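Local atomic coordinates of hypothetical protein ybgI (Escherichia coli, Escherichia coli O157:H7, PDB entry 1NMO), a protein that binds a dinuclear metal centre in each subunit of a toroidal hexamer and may help to degrade radiation-damaged nucleotides. Residues Ile124-Pro138 with Val164-Phe178. Residues are numbered along the deposited sequence; the frame is centred on the assembly and turned at random.
Sequences IEPLVPWGELTMPVP and VVQRVAWCTGGGQSF
Gly-131 and Val-168 form an antiparallel hydrogen-bonded pair between strands 128-133 and 165-170, Gly-131 N reaching Val-168 O at 2.9 Å and Val-168 N returning a bond to Gly-131 O at 2.7 Å. Leu-133 N to Gln-166 O and Trp-170 N to Pro-129 O extend the ladder; past the corner at Thr-134 and Met-135 it resumes, with Val-165 N giving its hydrogen to Val-137 O.

As usual in a beta sheet, neighbouring residues serve opposite faces, here from Trp-130 to Glu-132 and from Arg-167 to Trp-170. On one face, the CZ3 corner of the Trp-130 indole sits over the centre of the Arg-167 guanidinium, the planes 30° apart and CZ 3.6 Å from CZ3. The Arg-167 chain runs extended through CD and bends at chi3 (-65°), which brings the group alongside that outer rim while NH2 makes a long salt bridge of 3.7 Å with Glu-132 OE2. Farther along this face, Ile-124 CD1 abuts Ala-169 CB at 3.6 Å. On the other face, Leu-133 CD1 packs on Val-165 CG1, and the Pro-129 ring faces the indole of Trp-170, though how closely is doubtful. The Trp-170 chi1 of 62° sets CG between the backbone N and the carbonyl carbon, and the edge of the indole at CZ3 comes up to Gly-131 N. At the start of strand 128-133, Val-128 CG2 makes a CH-pi contact over the face of Phe-178, 3.8 Å from the ring centroid.

These are the second and third strands of a six-stranded mixed sheet, between strands 118-123 and 189-192. Helix 179-185 covers Ile-124 and Ala-169; helix 108-116 packs on Trp-170, whose NE1 bonds to Asn-109 O. Past the strand end, Thr-172 OG1 hydrogen-bonds the iron ligand Glu-219, linking the sheet to the dinuclear site.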
ATOM      1  N   ILE A 124       5.286 -39.279 -21.464  1.00 18.39           N
ATOM      2  CA  ILE A 124       4.850 -38.925 -22.791  1.00 18.03           C
ATOM      3  C   ILE A 124       6.117 -38.748 -23.660  1.00 19.70           C
ATOM      4  O   ILE A 124       6.137 -39.073 -24.847  1.00 21.02           O
ATOM      5  CB  ILE A 124       4.086 -37.562 -22.709  1.00 18.02           C
ATOM      6  CG1 ILE A 124       2.841 -37.686 -21.835  1.00 16.33           C
ATOM      7  CG2 ILE A 124       3.718 -37.087 -24.088  1.00 17.11           C
ATOM      8  CD1 ILE A 124       2.007 -36.389 -21.820  1.00 18.57           C
ATOM      9  N   GLU A 125       7.165 -38.205 -23.061  1.00 20.38           N
ATOM     10  CA  GLU A 125       8.438 -37.937 -23.723  1.00 21.08           C
ATOM     11  C   GLU A 125       9.443 -37.927 -22.583  1.00 22.17           C
ATOM     12  O   GLU A 125       9.082 -37.832 -21.399  1.00 23.83           O
ATOM     13  CB  GLU A 125       8.451 -36.546 -24.278  1.00 22.92           C
ATOM     14  CG  GLU A 125       7.835 -36.438 -25.617  1.00 24.97           C
ATOM     15  CD  GLU A 125       7.717 -34.945 -26.024  1.00 25.28           C
ATOM     16  OE1 GLU A 125       8.663 -34.189 -25.768  1.00 26.47           O
ATOM     17  OE2 GLU A 125       6.699 -34.533 -26.614  1.00 25.75           O
ATOM     18  N   PRO A 126      10.734 -37.975 -22.905  1.00 21.53           N
ATOM     19  CA  PRO A 126      11.766 -37.976 -21.878  1.00 21.16           C
ATOM     20  C   PRO A 126      11.599 -37.041 -20.619  1.00 22.00           C
ATOM     21  O   PRO A 126      11.673 -37.492 -19.408  1.00 25.22           O
ATOM     22  CB  PRO A 126      13.040 -37.694 -22.727  1.00 22.21           C
ATOM     23  CG  PRO A 126      12.817 -38.552 -23.941  1.00 19.83           C
ATOM     24  CD  PRO A 126      11.327 -38.080 -24.252  1.00 21.06           C
ATOM     25  N   LEU A 127      11.384 -35.758 -20.808  1.00 18.91           N
ATOM     26  CA  LEU A 127      11.263 -34.996 -19.566  1.00 17.55           C
ATOM     27  C   LEU A 127       9.829 -34.637 -19.209  1.00 17.54           C
ATOM     28  O   LEU A 127       9.603 -33.636 -18.481  1.00 15.61           O
ATOM     29  CB  LEU A 127      12.020 -33.693 -19.740  1.00 18.60           C
ATOM     30  CG  LEU A 127      13.534 -33.905 -19.958  1.00 19.16           C
ATOM     31  CD1 LEU A 127      14.109 -32.673 -20.676  1.00 18.55           C
ATOM     32  CD2 LEU A 127      14.233 -34.126 -18.547  1.00 17.36           C
ATOM     33  N   VAL A 128       8.873 -35.446 -19.705  1.00 16.17           N
ATOM     34  CA  VAL A 128       7.475 -35.171 -19.526  1.00 15.74           C
ATOM     35  C   VAL A 128       6.666 -36.336 -19.059  1.00 16.85           C
ATOM     36  O   VAL A 128       6.090 -37.028 -19.870  1.00 18.97           O
ATOM     37  CB  VAL A 128       6.861 -34.721 -20.867  1.00 15.09           C
ATOM     38  CG1 VAL A 128       5.520 -34.132 -20.640  1.00 14.98           C
ATOM     39  CG2 VAL A 128       7.726 -33.699 -21.498  1.00 14.10           C
ATOM     40  N   PRO A 129       6.578 -36.575 -17.745  1.00 16.79           N
ATOM     41  CA  PRO A 129       5.795 -37.695 -17.208  1.00 15.27           C
ATOM     42  C   PRO A 129       4.351 -37.341 -17.214  1.00 16.18           C
ATOM     43  O   PRO A 129       4.022 -36.155 -17.410  1.00 16.31           O
ATOM     44  CB  PRO A 129       6.322 -37.835 -15.791  1.00 15.32           C
ATOM     45  CG  PRO A 129       6.748 -36.410 -15.481  1.00 16.31           C
ATOM     46  CD  PRO A 129       7.484 -36.027 -16.731  1.00 15.97           C
ATOM     47  N   TRP A 130       3.470 -38.345 -17.089  1.00 15.11           N
ATOM     48  CA  TRP A 130       2.039 -38.030 -16.985  1.00 15.35           C
ATOM     49  C   TRP A 130       1.472 -38.934 -15.898  1.00 14.12           C
ATOM     50  O   TRP A 130       2.110 -39.890 -15.490  1.00 16.55           O
ATOM     51  CB  TRP A 130       1.258 -38.277 -18.288  1.00 15.09           C
ATOM     52  CG  TRP A 130       1.086 -39.767 -18.663  1.00 16.42           C
ATOM     53  CD1 TRP A 130       1.909 -40.512 -19.480  1.00 17.17           C
ATOM     54  CD2 TRP A 130       0.017 -40.650 -18.265  1.00 15.73           C
ATOM     55  NE1 TRP A 130       1.419 -41.794 -19.609  1.00 18.85           N
ATOM     56  CE2 TRP A 130       0.255 -41.901 -18.884  1.00 17.46           C
ATOM     57  CE3 TRP A 130      -1.129 -40.503 -17.446  1.00 16.25           C
ATOM     58  CZ2 TRP A 130      -0.616 -43.005 -18.728  1.00 16.92           C
ATOM     59  CZ3 TRP A 130      -2.024 -41.651 -17.292  1.00 15.29           C
ATOM     60  CH2 TRP A 130      -1.748 -42.848 -17.933  1.00 15.86           C
ATOM     61  N   GLY A 131       0.304 -38.603 -15.398  1.00 14.28           N
ATOM     62  CA  GLY A 131      -0.322 -39.455 -14.401  1.00 16.71           C
ATOM     63  C   GLY A 131      -1.647 -38.841 -13.967  1.00 16.23           C
ATOM     64  O   GLY A 131      -2.228 -38.026 -14.724  1.00 14.12           O
ATOM     65  N   GLU A 132      -2.076 -39.188 -12.752  1.00 16.43           N
ATOM     66  CA  GLU A 132      -3.319 -38.696 -12.213  1.00 18.59           C
ATOM     67  C   GLU A 132      -3.312 -38.256 -10.766  1.00 19.96           C
ATOM     68  O   GLU A 132      -2.717 -38.888  -9.854  1.00 18.43           O
ATOM     69  CB  GLU A 132      -4.408 -39.774 -12.318  1.00 20.61           C
ATOM     70  CG  GLU A 132      -4.545 -40.458 -13.690  1.00 23.50           C
ATOM     71  CD  GLU A 132      -5.806 -41.334 -13.799  1.00 25.59           C
ATOM     72  OE1 GLU A 132      -6.297 -41.876 -12.760  1.00 29.02           O
ATOM     73  OE2 GLU A 132      -6.297 -41.457 -14.934  1.00 28.14           O
ATOM     74  N   LEU A 133      -3.984 -37.146 -10.541  1.00 20.48           N
ATOM     75  CA  LEU A 133      -4.124 -36.695  -9.161  1.00 21.38           C
ATOM     76  C   LEU A 133      -4.923 -37.819  -8.479  1.00 22.51           C
ATOM     77  O   LEU A 133      -5.916 -38.332  -9.040  1.00 23.58           O
ATOM     78  CB  LEU A 133      -4.974 -35.429  -9.101  1.00 19.26           C
ATOM     79  CG  LEU A 133      -4.229 -34.195  -9.537  1.00 18.34           C
ATOM     80  CD1 LEU A 133      -5.251 -33.115  -9.926  1.00 18.98           C
ATOM     81  CD2 LEU A 133      -3.305 -33.749  -8.402  1.00 17.65           C
ATOM     82  N   THR A 134      -4.471 -38.219  -7.297  1.00 24.51           N
ATOM     83  CA  THR A 134      -5.143 -39.216  -6.512  1.00 25.82           C
ATOM     84  C   THR A 134      -6.397 -38.574  -5.946  1.00 26.17           C
ATOM     85  O   THR A 134      -7.137 -39.201  -5.237  1.00 26.61           O
ATOM     86  CB  THR A 134      -4.290 -39.678  -5.334  1.00 26.76           C
ATOM     87  OG1 THR A 134      -3.591 -38.554  -4.784  1.00 27.36           O
ATOM     88  CG2 THR A 134      -3.313 -40.768  -5.792  1.00 28.45           C
HETATM   89  N   MSE A 135      -6.626 -37.310  -6.192  1.00 27.86           N
HETATM   90  CA  MSE A 135      -7.889 -36.770  -5.727  1.00 29.35           C
HETATM   91  C   MSE A 135      -8.244 -35.710  -6.725  1.00 27.30           C
HETATM   92  O   MSE A 135      -7.960 -34.510  -6.501  1.00 26.83           O
HETATM   93  CB  MSE A 135      -7.774 -36.203  -4.330  1.00 35.76           C
HETATM   94  CG  MSE A 135      -9.131 -36.280  -3.622  1.00 45.45           C
HETATM   95 SE   MSE A 135      -9.307 -35.013  -2.075  1.00 63.25          SE
HETATM   96  CE  MSE A 135      -9.123 -33.295  -3.027  1.00 53.49           C
ATOM     97  N   PRO A 136      -8.920 -36.117  -7.838  1.00 25.40           N
ATOM     98  CA  PRO A 136      -9.285 -35.144  -8.900  1.00 23.32           C
ATOM     99  C   PRO A 136     -10.029 -34.021  -8.298  1.00 23.54           C
ATOM    100  O   PRO A 136     -10.735 -34.289  -7.371  1.00 24.59           O
ATOM    101  CB  PRO A 136     -10.165 -35.940  -9.847  1.00 22.36           C
ATOM    102  CG  PRO A 136      -9.795 -37.438  -9.554  1.00 22.98           C
ATOM    103  CD  PRO A 136      -9.651 -37.394  -8.015  1.00 24.07           C
ATOM    104  N   VAL A 137      -9.834 -32.783  -8.802  1.00 22.52           N
ATOM    105  CA  VAL A 137     -10.519 -31.571  -8.379  1.00 21.26           C
ATOM    106  C   VAL A 137     -10.646 -30.585  -9.573  1.00 21.82           C
ATOM    107  O   VAL A 137     -10.043 -30.797 -10.611  1.00 22.23           O
ATOM    108  CB  VAL A 137      -9.774 -30.904  -7.261  1.00 22.49           C
ATOM    109  CG1 VAL A 137      -9.484 -31.935  -6.237  1.00 21.21           C
ATOM    110  CG2 VAL A 137      -8.487 -30.234  -7.788  1.00 21.95           C
ATOM    111  N   PRO A 138     -11.495 -29.531  -9.462  1.00 21.97           N
ATOM    112  CA  PRO A 138     -11.585 -28.615 -10.616  1.00 21.16           C
ATOM    113  C   PRO A 138     -10.302 -27.756 -10.702  1.00 22.07           C
ATOM    114  O   PRO A 138      -9.495 -27.708  -9.762  1.00 22.10           O
ATOM    115  CB  PRO A 138     -12.814 -27.765 -10.295  1.00 21.35           C
ATOM    116  CG  PRO A 138     -13.615 -28.644  -9.289  1.00 20.85           C
ATOM    117  CD  PRO A 138     -12.495 -29.185  -8.424  1.00 19.26           C
ATOM    118  N   VAL A 164     -13.274 -30.918 -14.138  1.00 21.78           N
ATOM    119  CA  VAL A 164     -12.523 -31.609 -13.103  1.00 20.42           C
ATOM    120  C   VAL A 164     -11.196 -32.001 -13.722  1.00 18.82           C
ATOM    121  O   VAL A 164     -11.132 -32.345 -14.914  1.00 19.20           O
ATOM    122  CB  VAL A 164     -13.271 -32.859 -12.624  1.00 21.90           C
ATOM    123  CG1 VAL A 164     -12.450 -33.569 -11.518  1.00 20.94           C
ATOM    124  CG2 VAL A 164     -14.638 -32.415 -12.031  1.00 22.13           C
ATOM    125  N   VAL A 165     -10.135 -31.916 -12.948  1.00 17.27           N
ATOM    126  CA  VAL A 165      -8.835 -32.305 -13.465  1.00 16.83           C
ATOM    127  C   VAL A 165      -8.472 -33.652 -12.862  1.00 17.50           C
ATOM    128  O   VAL A 165      -8.385 -33.818 -11.625  1.00 18.03           O
ATOM    129  CB  VAL A 165      -7.736 -31.334 -13.037  1.00 15.28           C
ATOM    130  CG1 VAL A 165      -6.357 -31.932 -13.329  1.00 13.02           C
ATOM    131  CG2 VAL A 165      -7.889 -30.064 -13.754  1.00 13.48           C
ATOM    132  N   GLN A 166      -8.210 -34.613 -13.724  1.00 18.18           N
ATOM    133  CA  GLN A 166      -7.803 -35.930 -13.216  1.00 18.43           C
ATOM    134  C   GLN A 166      -6.415 -36.325 -13.754  1.00 16.75           C
ATOM    135  O   GLN A 166      -5.521 -36.601 -12.990  1.00 18.52           O
ATOM    136  CB  GLN A 166      -8.856 -37.030 -13.617  1.00 19.00           C
ATOM    137  CG  GLN A 166      -8.275 -38.445 -13.428  1.00 21.37           C
ATOM    138  CD  GLN A 166      -9.316 -39.459 -13.003  1.00 23.41           C
ATOM    139  OE1 GLN A 166      -9.015 -40.430 -12.275  1.00 25.60           O
ATOM    140  NE2 GLN A 166     -10.533 -39.254 -13.442  1.00 21.58           N
ATOM    141  N   ARG A 167      -6.274 -36.341 -15.080  1.00 16.53           N
ATOM    142  CA  ARG A 167      -5.037 -36.746 -15.759  1.00 17.24           C
ATOM    143  C   ARG A 167      -4.221 -35.506 -16.004  1.00 16.10           C
ATOM    144  O   ARG A 167      -4.720 -34.509 -16.514  1.00 19.05           O
ATOM    145  CB  ARG A 167      -5.410 -37.495 -17.078  1.00 16.77           C
ATOM    146  CG  ARG A 167      -4.251 -37.853 -17.994  1.00 18.79           C
ATOM    147  CD  ARG A 167      -4.802 -38.706 -19.199  1.00 22.29           C
ATOM    148  NE  ARG A 167      -5.298 -39.956 -18.619  1.00 23.77           N
ATOM    149  CZ  ARG A 167      -5.040 -41.164 -19.105  1.00 24.71           C
ATOM    150  NH1 ARG A 167      -4.305 -41.283 -20.216  1.00 24.87           N
ATOM    151  NH2 ARG A 167      -5.436 -42.256 -18.407  1.00 24.74           N
ATOM    152  N   VAL A 168      -2.957 -35.568 -15.646  1.00 16.29           N
ATOM    153  CA  VAL A 168      -2.052 -34.418 -15.719  1.00 15.98           C
ATOM    154  C   VAL A 168      -0.684 -34.739 -16.357  1.00 16.02           C
ATOM    155  O   VAL A 168      -0.294 -35.922 -16.440  1.00 14.24           O
ATOM    156  CB  VAL A 168      -1.803 -33.992 -14.272  1.00 16.59           C
ATOM    157  CG1 VAL A 168      -0.815 -32.897 -14.221  1.00 15.58           C
ATOM    158  CG2 VAL A 168      -3.102 -33.538 -13.670  1.00 17.12           C
ATOM    159  N   ALA A 169       0.033 -33.749 -16.899  1.00 14.01           N
ATOM    160  CA  ALA A 169       1.395 -34.123 -17.333  1.00 13.73           C
ATOM    161  C   ALA A 169       2.190 -32.902 -16.844  1.00 14.88           C
ATOM    162  O   ALA A 169       1.589 -31.874 -16.534  1.00 16.09           O
ATOM    163  CB  ALA A 169       1.514 -34.336 -18.849  1.00 12.21           C
ATOM    164  N   TRP A 170       3.513 -32.957 -16.774  1.00 14.24           N
ATOM    165  CA  TRP A 170       4.190 -31.816 -16.231  1.00 13.17           C
ATOM    166  C   TRP A 170       5.624 -31.875 -16.603  1.00 14.04           C
ATOM    167  O   TRP A 170       6.089 -32.937 -17.029  1.00 15.98           O
ATOM    168  CB  TRP A 170       4.058 -31.855 -14.716  1.00 11.98           C
ATOM    169  CG  TRP A 170       4.691 -33.052 -14.025  1.00 12.82           C
ATOM    170  CD1 TRP A 170       5.939 -33.139 -13.500  1.00 14.50           C
ATOM    171  CD2 TRP A 170       4.087 -34.357 -13.825  1.00 13.96           C
ATOM    172  NE1 TRP A 170       6.166 -34.407 -12.989  1.00 14.61           N
ATOM    173  CE2 TRP A 170       5.049 -35.170 -13.170  1.00 14.20           C
ATOM    174  CE3 TRP A 170       2.818 -34.913 -14.143  1.00 14.24           C
ATOM    175  CZ2 TRP A 170       4.786 -36.508 -12.813  1.00 14.45           C
ATOM    176  CZ3 TRP A 170       2.545 -36.262 -13.797  1.00 11.55           C
ATOM    177  CH2 TRP A 170       3.523 -37.031 -13.144  1.00 14.07           C
ATOM    178  N   CYS A 171       6.330 -30.757 -16.464  1.00 12.76           N
ATOM    179  CA  CYS A 171       7.782 -30.744 -16.693  1.00 14.63           C
ATOM    180  C   CYS A 171       8.211 -29.612 -15.793  1.00 12.69           C
ATOM    181  O   CYS A 171       7.700 -28.544 -15.979  1.00 13.03           O
ATOM    182  CB  CYS A 171       8.176 -30.408 -18.149  1.00 12.64           C
ATOM    183  SG  CYS A 171      10.013 -30.420 -18.333  1.00 18.25           S
ATOM    184  N   THR A 172       9.101 -29.816 -14.816  1.00 12.25           N
ATOM    185  CA  THR A 172       9.470 -28.704 -13.984  1.00 13.40           C
ATOM    186  C   THR A 172      10.379 -27.645 -14.755  1.00 14.02           C
ATOM    187  O   THR A 172      10.955 -27.928 -15.783  1.00 12.36           O
ATOM    188  CB  THR A 172      10.280 -29.163 -12.756  1.00 14.90           C
ATOM    189  OG1 THR A 172      11.548 -29.644 -13.234  1.00 16.42           O
ATOM    190  CG2 THR A 172       9.510 -30.211 -11.883  1.00 11.18           C
ATOM    191  N   GLY A 173      10.459 -26.408 -14.271  1.00 13.56           N
ATOM    192  CA  GLY A 173      11.344 -25.463 -14.923  1.00 13.59           C
ATOM    193  C   GLY A 173      10.800 -24.803 -16.141  1.00 14.49           C
ATOM    194  O   GLY A 173       9.617 -24.441 -16.179  1.00 15.95           O
ATOM    195  N   GLY A 174      11.645 -24.607 -17.144  1.00 14.84           N
ATOM    196  CA  GLY A 174      11.133 -23.983 -18.360  1.00 16.33           C
ATOM    197  C   GLY A 174      10.599 -25.033 -19.330  1.00 16.49           C
ATOM    198  O   GLY A 174      11.140 -25.151 -20.439  1.00 17.91           O
ATOM    199  N   GLY A 175       9.590 -25.825 -18.910  1.00 15.65           N
ATOM    200  CA  GLY A 175       9.033 -26.847 -19.777  1.00 13.14           C
ATOM    201  C   GLY A 175       7.790 -26.438 -20.549  1.00 13.38           C
ATOM    202  O   GLY A 175       7.130 -27.279 -21.123  1.00 11.25           O
ATOM    203  N   GLN A 176       7.477 -25.142 -20.609  1.00 13.80           N
ATOM    204  CA  GLN A 176       6.260 -24.697 -21.275  1.00 14.59           C
ATOM    205  C   GLN A 176       6.126 -25.168 -22.685  1.00 15.39           C
ATOM    206  O   GLN A 176       5.025 -25.224 -23.215  1.00 14.36           O
ATOM    207  CB  GLN A 176       6.181 -23.165 -21.492  1.00 15.74           C
ATOM    208  CG  GLN A 176       6.807 -22.165 -20.572  1.00 15.93           C
ATOM    209  CD  GLN A 176       8.319 -22.029 -20.649  1.00 15.36           C
ATOM    210  OE1 GLN A 176       9.015 -22.899 -20.134  1.00 16.08           O
ATOM    211  NE2 GLN A 176       8.843 -20.907 -21.249  1.00 15.12           N
ATOM    212  N   SER A 177       7.251 -25.390 -23.366  1.00 16.97           N
ATOM    213  CA  SER A 177       7.097 -25.704 -24.783  1.00 17.79           C
ATOM    214  C   SER A 177       6.586 -27.124 -25.003  1.00 18.17           C
ATOM    215  O   SER A 177       6.272 -27.519 -26.148  1.00 19.11           O
ATOM    216  CB  SER A 177       8.429 -25.427 -25.527  1.00 16.73           C
ATOM    217  OG  SER A 177       9.411 -26.361 -25.140  1.00 20.60           O
ATOM    218  N   PHE A 178       6.436 -27.875 -23.902  1.00 16.84           N
ATOM    219  CA  PHE A 178       5.994 -29.264 -24.009  1.00 15.94           C
ATOM    220  C   PHE A 178       4.491 -29.327 -23.915  1.00 16.55           C
ATOM    221  O   PHE A 178       3.894 -30.389 -23.964  1.00 16.61           O
ATOM    222  CB  PHE A 178       6.609 -30.080 -22.873  1.00 15.28           C
ATOM    223  CG  PHE A 178       8.054 -30.423 -23.098  1.00 14.30           C
ATOM    224  CD1 PHE A 178       8.434 -31.177 -24.235  1.00 14.59           C
ATOM    225  CD2 PHE A 178       9.032 -30.065 -22.158  1.00 13.84           C
ATOM    226  CE1 PHE A 178       9.756 -31.562 -24.424  1.00 14.56           C
ATOM    227  CE2 PHE A 178      10.364 -30.443 -22.330  1.00 12.21           C
ATOM    228  CZ  PHE A 178      10.752 -31.178 -23.431  1.00 13.57           C
TER